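Local coordinates for protein CD1-2 antigen (Gallus gallus, PDB 3DBX) that probably binds lipid antigens in its MHC-I-like groove and presents them to T cells, as other CD1 molecules do, at residues Cys209-Phe214 with Ile219-Leu224; Val195-Arg198 with Gln204-Leu207; Ala36-Met41 with Ala245-Gln250. All coordinates share one frame; numbering follows the deposited sequence.

In the fold
The three contacts run from the membrane-proximal immunoglobulin domain to its junction with the MHC-like platform. Interactions 1 and 2 both use strand 204-214 and lie in series along the chain, about 15 Å between centres: interaction 2 pairs that strand with 192-200 inside one sheet, interaction 1 packs it across the sandwich against 220-225. They touch where W223 meets L207 and V195. Interaction 3 closes a long loop holding both others; its centre lies about 19 Å from that of interaction 1 and about 31 Å from that of interaction 2. Its 245-250 side leads into strand 249-257, the other neighbour of 204-214, so the sheet that holds interaction 2 and one side of interaction 1 continues into the interface with the platform.

Interaction 1: residues Cys209-Phe214 with Ile219-Leu224; sequences CRVTSF and IAVTWL
C209, V211 and F214 face I219, V221 and W223 in an apolar contact across the core of the immunoglobulin C1-set sandwich. Strands 209-212 and 220-224 belong to the two facing sheets; their axes pass 9.4 Å apart, so it is mostly side chains that bridge the gap. At one end I219 drops its CD1 methyl almost squarely over the middle of the F214 ring, 3.6 Å from the centroid, a CH-pi contact only 5° off the ring normal. An extended I219 chain, with CG1 anti to the backbone N (chi1 -163°), carries the methyl that far across. The same methyl slides alongside V211, with CD1 3.8 Å from V211 CG1. One step further V211 and V221 reach toward each other tip to tip, CG2 to CG2 at 3.9 Å. At the other end C209 N lies at the edge of the W223 ring, near its plane, and C209 CB is 3.5 Å from W223 CZ2. C209 SG brushes V221 CG1 and is bonded to C267 on strand 265-270, the disulfide that ties the two sheets, next to the tryptophan, as in immunoglobulin domains generally. W223 NE1 turns to a weak hydrogen bond with S253 OG. Apart from the C209 backbone N, what meets is hydrocarbon, sulfur or ring, so cohesion comes mainly from apolar burial and van der Waals contact, with the disulfide as its covalent complement.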
loop_
_atom_site.group_PDB
_atom_site.type_symbol
_atom_site.label_atom_id
_atom_site.label_comp_id
_atom_site.label_asym_id
_atom_site.label_seq_id
_atom_site.Cartn_x
_atom_site.Cartn_y
_atom_site.Cartn_z
ATOM N N CYS A 209 5.106 -16.201 -15.764
ATOM C CA CYS A 209 3.954 -16.782 -15.089
ATOM C C CYS A 209 3.175 -15.585 -14.496
ATOM O O CYS A 209 3.712 -14.885 -13.647
ATOM C CB CYS A 209 4.461 -17.642 -13.962
ATOM S SG CYS A 209 3.167 -18.459 -13.023
ATOM N N ARG A 210 1.955 -15.331 -14.969
ATOM C CA ARG A 210 1.182 -14.218 -14.462
ATOM C C ARG A 210 0.105 -14.806 -13.552
ATOM O O ARG A 210 -0.682 -15.634 -13.995
ATOM C CB ARG A 210 0.568 -13.439 -15.620
ATOM C CG ARG A 210 -0.329 -12.264 -15.179
ATOM C CD ARG A 210 -1.048 -11.683 -16.400
ATOM N NE ARG A 210 -2.131 -10.789 -15.999
ATOM C CZ ARG A 210 -2.952 -10.174 -16.833
ATOM N NH1 ARG A 210 -2.803 -10.317 -18.147
ATOM N NH2 ARG A 210 -3.891 -9.385 -16.348
ATOM N N VAL A 211 0.099 -14.401 -12.281
ATOM C CA VAL A 211 -0.820 -14.983 -11.285
ATOM C C VAL A 211 -1.766 -13.878 -10.868
ATOM O O VAL A 211 -1.306 -12.810 -10.525
ATOM C CB VAL A 211 -0.043 -15.445 -10.047
ATOM C CG1 VAL A 211 -0.998 -16.176 -9.088
ATOM C CG2 VAL A 211 1.122 -16.438 -10.476
ATOM N N THR A 212 -3.074 -14.126 -10.952
ATOM C CA THR A 212 -4.064 -13.062 -10.769
ATOM C C THR A 212 -5.162 -13.492 -9.768
ATOM O O THR A 212 -5.228 -14.666 -9.377
ATOM C CB THR A 212 -4.675 -12.655 -12.176
ATOM O OG1 THR A 212 -5.346 -13.790 -12.740
ATOM C CG2 THR A 212 -3.569 -12.282 -13.165
ATOM N N SER A 213 -5.958 -12.541 -9.295
ATOM C CA SER A 213 -7.269 -12.810 -8.661
ATOM C C SER A 213 -7.260 -13.282 -7.241
ATOM O O SER A 213 -8.336 -13.635 -6.716
ATOM C CB SER A 213 -8.137 -13.764 -9.507
ATOM O OG SER A 213 -8.471 -13.138 -10.736
ATOM N N PHE A 214 -6.098 -13.265 -6.579
ATOM C CA PHE A 214 -6.005 -13.968 -5.298
ATOM C C PHE A 214 -6.127 -13.118 -4.034
ATOM O O PHE A 214 -5.725 -11.960 -3.990
ATOM C CB PHE A 214 -4.729 -14.810 -5.222
ATOM C CG PHE A 214 -3.457 -14.010 -5.366
ATOM C CD1 PHE A 214 -2.901 -13.811 -6.609
ATOM C CD2 PHE A 214 -2.796 -13.532 -4.243
ATOM C CE1 PHE A 214 -1.668 -13.106 -6.747
ATOM C CE2 PHE A 214 -1.623 -12.811 -4.349
ATOM C CZ PHE A 214 -1.060 -12.579 -5.614
ATOM N N ILE A 219 1.798 -15.137 -0.923
ATOM C CA ILE A 219 1.780 -16.168 -1.983
ATOM C C ILE A 219 3.224 -16.520 -2.312
ATOM O O ILE A 219 4.148 -15.708 -2.067
ATOM C CB ILE A 219 1.026 -15.637 -3.259
ATOM C CG1 ILE A 219 0.618 -16.779 -4.216
ATOM C CG2 ILE A 219 1.829 -14.539 -3.965
ATOM C CD1 ILE A 219 -0.221 -16.275 -5.379
ATOM N N ALA A 220 3.450 -17.737 -2.810
ATOM C CA ALA A 220 4.778 -18.062 -3.277
ATOM C C ALA A 220 4.672 -18.723 -4.642
ATOM O O ALA A 220 3.927 -19.685 -4.822
ATOM C CB ALA A 220 5.518 -18.925 -2.312
ATOM N N VAL A 221 5.422 -18.179 -5.586
ATOM C CA VAL A 221 5.407 -18.617 -6.977
ATOM C C VAL A 221 6.825 -19.055 -7.305
ATOM O O VAL A 221 7.775 -18.256 -7.156
ATOM C CB VAL A 221 5.031 -17.474 -7.899
ATOM C CG1 VAL A 221 5.067 -17.948 -9.356
ATOM C CG2 VAL A 221 3.640 -16.908 -7.527
ATOM N N THR A 222 6.984 -20.323 -7.701
ATOM C CA THR A 222 8.293 -20.838 -8.052
ATOM C C THR A 222 8.259 -21.454 -9.456
ATOM O O THR A 222 7.193 -21.786 -9.979
ATOM C CB THR A 222 8.849 -21.844 -7.008
ATOM O OG1 THR A 222 7.956 -22.956 -6.879
ATOM C CG2 THR A 222 9.000 -21.169 -5.607
ATOM N N TRP A 223 9.438 -21.556 -10.060
ATOM C CA TRP A 223 9.592 -22.203 -11.342
ATOM C C TRP A 223 10.139 -23.559 -11.097
ATOM O O TRP A 223 10.957 -23.735 -10.209
ATOM C CB TRP A 223 10.534 -21.392 -12.211
ATOM C CG TRP A 223 9.825 -20.187 -12.769
ATOM C CD1 TRP A 223 9.802 -18.910 -12.242
ATOM C CD2 TRP A 223 9.013 -20.157 -13.940
ATOM N NE1 TRP A 223 9.016 -18.103 -13.028
ATOM C CE2 TRP A 223 8.532 -18.841 -14.081
ATOM C CE3 TRP A 223 8.645 -21.124 -14.892
ATOM C CZ2 TRP A 223 7.696 -18.471 -15.122
ATOM C CZ3 TRP A 223 7.813 -20.742 -15.934
ATOM C CH2 TRP A 223 7.339 -19.450 -16.029
ATOM N N LEU A 224 9.677 -24.531 -11.871
ATOM C CA LEU A 224 10.240 -25.878 -11.813
ATOM C C LEU A 224 10.899 -26.193 -13.159
ATOM O O LEU A 224 10.329 -25.885 -14.215
ATOM C CB LEU A 224 9.166 -26.917 -11.478
ATOM C CG LEU A 224 8.308 -26.748 -10.210
ATOM C CD1 LEU A 224 7.027 -27.546 -10.375
ATOM C CD2 LEU A 224 9.039 -27.192 -8.995
#

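Interaction 2: residues Val195-Arg198 with Gln204-Leu207; sequences VFAR and QLLL
F196 is the first residue of 195-198 to meet 204-207: its carbonyl O receives a CA-H...O contact from L207 CA at 3.6 Å, and the F196 backbone is hydrogen-bonded to V208, which carries the antiparallel pairing on. Next comes A197, in a non-hydrogen-bonded pair with L207. Its CB touches two leucine methyls, 3.7 Å from L207 CD2 and 3.9 Å from L205 CD2. L207 gets there with CG anti to its carbonyl carbon (chi1 -53°), which swings the branch along the sheet toward the alanine. A197 CA also points a hydrogen at L206 O, 3.3 Å away. R198 closes the walk in a hydrogen-bonded pair with L206. Its N gives to L206 O at 2.8 Å, in the carbonyl plane, and L206 N returns a nearly straight bond (174°) to R198 O. The arginine side chain folds back along its own strand: the guanidinium lies with one face against F196 CD2, and NH1 bonds to A197 O at 3.0 Å from above the carbonyl plane. Outside the two segments, R198 NE makes a salt bridge with an acidic side chain of a second protein chain, presumably beta-2-microglobulin. Within the fold this is the hairpin of strands 192-200 and 204-214, the former an outer strand of its sheet; strand 249-257 flanks 204-214 across from it, and W283 packs on A197, L205 and L207.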
loop_
_atom_site.group_PDB
_atom_site.type_symbol
_atom_site.label_atom_id
_atom_site.label_comp_id
_atom_site.label_asym_id
_atom_site.label_seq_id
_atom_site.Cartn_x
_atom_site.Cartn_y
_atom_site.Cartn_z
ATOM N N VAL A 195 0.897 -19.119 -18.186
ATOM C CA VAL A 195 2.327 -19.166 -18.547
ATOM C C VAL A 195 2.471 -18.906 -20.057
ATOM O O VAL A 195 1.743 -19.508 -20.874
ATOM C CB VAL A 195 2.960 -20.527 -18.174
ATOM C CG1 VAL A 195 4.373 -20.623 -18.702
ATOM C CG2 VAL A 195 3.003 -20.708 -16.662
ATOM N N PHE A 196 3.361 -17.990 -20.435
ATOM C CA PHE A 196 3.678 -17.782 -21.854
ATOM C C PHE A 196 5.158 -17.410 -22.016
ATOM O O PHE A 196 5.836 -17.151 -21.028
ATOM C CB PHE A 196 2.765 -16.716 -22.479
ATOM C CG PHE A 196 2.672 -15.447 -21.666
ATOM C CD1 PHE A 196 1.767 -15.356 -20.594
ATOM C CD2 PHE A 196 3.506 -14.385 -21.931
ATOM C CE1 PHE A 196 1.693 -14.195 -19.825
ATOM C CE2 PHE A 196 3.443 -13.203 -21.166
ATOM C CZ PHE A 196 2.527 -13.102 -20.129
ATOM N N ALA A 197 5.649 -17.414 -23.254
ATOM C CA ALA A 197 7.059 -17.115 -23.537
ATOM C C ALA A 197 7.207 -15.897 -24.411
ATOM O O ALA A 197 6.400 -15.675 -25.335
ATOM C CB ALA A 197 7.741 -18.304 -24.183
ATOM N N ARG A 198 8.232 -15.091 -24.126
ATOM C CA ARG A 198 8.471 -13.874 -24.904
ATOM C C ARG A 198 9.960 -13.736 -25.233
ATOM O O ARG A 198 10.785 -14.443 -24.653
ATOM C CB ARG A 198 7.938 -12.647 -24.141
ATOM C CG ARG A 198 6.432 -12.722 -23.747
ATOM C CD ARG A 198 5.611 -12.547 -25.026
ATOM N NE ARG A 198 4.166 -12.445 -24.871
ATOM C CZ ARG A 198 3.289 -13.315 -25.359
ATOM N NH1 ARG A 198 3.702 -14.418 -25.980
ATOM N NH2 ARG A 198 1.994 -13.094 -25.190
ATOM N N GLN A 204 18.013 -15.546 -25.445
ATOM C CA GLN A 204 17.246 -16.250 -24.442
ATOM C C GLN A 204 15.751 -16.013 -24.618
ATOM O O GLN A 204 15.337 -15.125 -25.360
ATOM C CB GLN A 204 17.688 -15.828 -23.048
ATOM C CG GLN A 204 18.870 -16.607 -22.511
ATOM C CD GLN A 204 19.321 -16.054 -21.182
ATOM O OE1 GLN A 204 19.419 -14.836 -21.014
ATOM N NE2 GLN A 204 19.580 -16.939 -20.220
ATOM N N LEU A 205 14.958 -16.836 -23.949
ATOM C CA LEU A 205 13.517 -16.717 -23.934
ATOM C C LEU A 205 13.157 -16.246 -22.554
ATOM O O LEU A 205 13.814 -16.626 -21.593
ATOM C CB LEU A 205 12.881 -18.099 -24.110
ATOM C CG LEU A 205 12.587 -18.714 -25.466
ATOM C CD1 LEU A 205 12.415 -20.165 -25.264
ATOM C CD2 LEU A 205 11.274 -18.149 -25.912
ATOM N N LEU A 206 12.120 -15.426 -22.444
ATOM C CA LEU A 206 11.604 -15.059 -21.143
ATOM C C LEU A 206 10.330 -15.856 -20.897
ATOM O O LEU A 206 9.358 -15.706 -21.635
ATOM C CB LEU A 206 11.336 -13.561 -21.062
ATOM C CG LEU A 206 10.883 -13.011 -19.694
ATOM C CD1 LEU A 206 12.073 -13.072 -18.753
ATOM C CD2 LEU A 206 10.408 -11.558 -19.829
ATOM N N LEU A 207 10.336 -16.734 -19.890
ATOM C CA LEU A 207 9.093 -17.396 -19.525
ATOM C C LEU A 207 8.428 -16.539 -18.473
ATOM O O LEU A 207 9.111 -16.081 -17.568
ATOM C CB LEU A 207 9.328 -18.806 -18.981
ATOM C CG LEU A 207 10.177 -19.705 -19.889
ATOM C CD1 LEU A 207 10.280 -21.079 -19.282
ATOM C CD2 LEU A 207 9.613 -19.776 -21.304
#

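Interaction 3: residues Ala36-Met41 with Ala245-Gln250; sequences ADVPIM and ADLTYQ
The Y249 ring and the D37 carboxylate meet edge on, their planes only 7° apart. D37 OD2 sits at the ring edge close to its plane, where Y249 OH donates to it at 2.6 Å; the same oxygen lies 3.3 Å from Y249 CE2. The hydroxyl meets OD2 on its anti side, 18° out of the carboxylate plane. D37 CG stands between the backbone N and the carbonyl carbon (chi1 51°), which directs the carboxylate at the tyrosine. The other oxygen, OD1, is hydrogen-bonded to the hydroxyl of Y215, so two tyrosines grip the carboxylate and fix its rotation; such bonds would probably favour the ionised form. Beside this polar pair L247 packs its methyls. Its CD1 rests 3.8 Å from D37 O and 4.0 Å from D37 OD2, while CD2 makes the apolar contact, facing V38 CG2 more loosely at 4.2 Å. L247 adopts a left-handed backbone conformation that turns its side chain toward the platform. Behind it T248 OG1 donates to D246 OD1 at 2.5 Å and is also hydrogen-bonded to N244, and L247 O takes a bond from R187 NH2. The contact joins two domains. Segment 36-41 leads from strand 27-35 into strand 38-43 of the groove floor, with a classic bulge where I40 and M41 face A33, and both of these touch Y173 of helix 156-180. Segment 245-250 enters strand 249-257, where Y249 pairs with F214 of strand 204-214.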
loop_
_atom_site.group_PDB
_atom_site.type_symbol
_atom_site.label_atom_id
_atom_site.label_comp_id
_atom_site.label_asym_id
_atom_site.label_seq_id
_atom_site.Cartn_x
_atom_site.Cartn_y
_atom_site.Cartn_z
ATOM N N ALA A 36 -5.455 -5.719 9.029
ATOM C CA ALA A 36 -4.809 -6.437 7.914
ATOM C C ALA A 36 -4.637 -5.481 6.708
ATOM O O ALA A 36 -4.051 -4.411 6.870
ATOM C CB ALA A 36 -5.596 -7.716 7.530
ATOM N N ASP A 37 -5.169 -5.827 5.541
ATOM C CA ASP A 37 -5.168 -4.893 4.379
ATOM C C ASP A 37 -6.538 -4.293 4.114
ATOM O O ASP A 37 -6.785 -3.739 3.052
ATOM C CB ASP A 37 -4.648 -5.591 3.093
ATOM C CG ASP A 37 -5.338 -6.902 2.793
ATOM O OD1 ASP A 37 -6.218 -7.328 3.571
ATOM O OD2 ASP A 37 -4.998 -7.517 1.755
ATOM N N VAL A 38 -7.435 -4.394 5.084
ATOM C CA VAL A 38 -8.802 -3.924 4.901
ATOM C C VAL A 38 -8.853 -2.529 5.499
ATOM O O VAL A 38 -8.586 -2.386 6.696
ATOM C CB VAL A 38 -9.784 -4.803 5.707
ATOM C CG1 VAL A 38 -11.226 -4.259 5.577
ATOM C CG2 VAL A 38 -9.679 -6.273 5.248
ATOM N N PRO A 39 -9.158 -1.513 4.669
ATOM C CA PRO A 39 -9.403 -0.142 5.119
ATOM C C PRO A 39 -10.645 -0.112 6.006
ATOM O O PRO A 39 -11.703 -0.582 5.595
ATOM C CB PRO A 39 -9.676 0.589 3.816
ATOM C CG PRO A 39 -8.951 -0.245 2.759
ATOM C CD PRO A 39 -9.279 -1.624 3.199
ATOM N N ILE A 40 -10.499 0.384 7.232
ATOM C CA ILE A 40 -11.586 0.407 8.235
ATOM C C ILE A 40 -12.212 1.803 8.262
ATOM O O ILE A 40 -13.440 1.949 8.346
ATOM C CB ILE A 40 -11.036 0.005 9.666
ATOM C CG1 ILE A 40 -10.666 -1.465 9.697
ATOM C CG2 ILE A 40 -12.040 0.237 10.746
ATOM C CD1 ILE A 40 -11.633 -2.335 8.953
ATOM N N MET A 41 -11.340 2.811 8.189
ATOM C CA MET A 41 -11.715 4.215 8.304
ATOM C C MET A 41 -10.816 5.007 7.381
ATOM O O MET A 41 -9.642 4.675 7.220
ATOM C CB MET A 41 -11.519 4.720 9.738
ATOM C CG MET A 41 -12.608 4.306 10.685
ATOM S SD MET A 41 -12.473 4.965 12.362
ATOM C CE MET A 41 -10.915 4.252 12.900
ATOM N N ALA A 245 -8.589 -3.234 -7.798
ATOM C CA ALA A 245 -9.569 -2.413 -7.091
ATOM C C ALA A 245 -10.485 -3.204 -6.150
ATOM O O ALA A 245 -11.067 -2.633 -5.209
ATOM C CB ALA A 245 -10.414 -1.602 -8.084
ATOM N N ASP A 246 -10.597 -4.508 -6.373
ATOM C CA ASP A 246 -11.572 -5.333 -5.626
ATOM C C ASP A 246 -10.969 -6.057 -4.421
ATOM O O ASP A 246 -11.467 -7.096 -4.002
ATOM C CB ASP A 246 -12.261 -6.336 -6.577
ATOM C CG ASP A 246 -11.297 -7.360 -7.201
ATOM O OD1 ASP A 246 -10.048 -7.240 -7.104
ATOM O OD2 ASP A 246 -11.804 -8.345 -7.791
ATOM N N LEU A 247 -9.879 -5.515 -3.884
ATOM C CA LEU A 247 -9.094 -6.181 -2.852
ATOM C C LEU A 247 -8.757 -7.622 -3.247
ATOM O O LEU A 247 -9.037 -8.548 -2.493
ATOM C CB LEU A 247 -9.819 -6.156 -1.484
ATOM C CG LEU A 247 -8.971 -6.334 -0.222
ATOM C CD1 LEU A 247 -7.733 -5.440 -0.257
ATOM C CD2 LEU A 247 -9.775 -6.038 1.023
ATOM N N THR A 248 -8.192 -7.805 -4.441
ATOM C CA THR A 248 -7.458 -9.025 -4.788
ATOM C C THR A 248 -6.056 -8.577 -5.282
ATOM O O THR A 248 -5.786 -7.388 -5.389
ATOM C CB THR A 248 -8.127 -9.860 -5.859
ATOM O OG1 THR A 248 -8.285 -9.070 -7.023
ATOM C CG2 THR A 248 -9.503 -10.429 -5.420
ATOM N N TYR A 249 -5.161 -9.511 -5.572
ATOM C CA TYR A 249 -3.788 -9.139 -5.934
ATOM C C TYR A 249 -3.339 -9.888 -7.191
ATOM O O TYR A 249 -3.991 -10.820 -7.599
ATOM C CB TYR A 249 -2.830 -9.441 -4.768
ATOM C CG TYR A 249 -3.098 -8.599 -3.526
ATOM C CD1 TYR A 249 -2.523 -7.333 -3.385
ATOM C CD2 TYR A 249 -3.943 -9.070 -2.515
ATOM C CE1 TYR A 249 -2.760 -6.570 -2.264
ATOM C CE2 TYR A 249 -4.203 -8.295 -1.374
ATOM C CZ TYR A 249 -3.613 -7.050 -1.270
ATOM O OH TYR A 249 -3.813 -6.264 -0.172
ATOM N N GLN A 250 -2.216 -9.454 -7.779
ATOM C CA GLN A 250 -1.649 -10.005 -8.989
ATOM C C GLN A 250 -0.109 -9.956 -8.862
ATOM O O GLN A 250 0.418 -9.058 -8.260
ATOM C CB GLN A 250 -1.943 -9.027 -10.117
ATOM C CG GLN A 250 -2.891 -9.541 -11.072
ATOM C CD GLN A 250 -3.122 -8.597 -12.202
ATOM O OE1 GLN A 250 -4.075 -7.805 -12.191
ATOM N NE2 GLN A 250 -2.286 -8.698 -13.210
#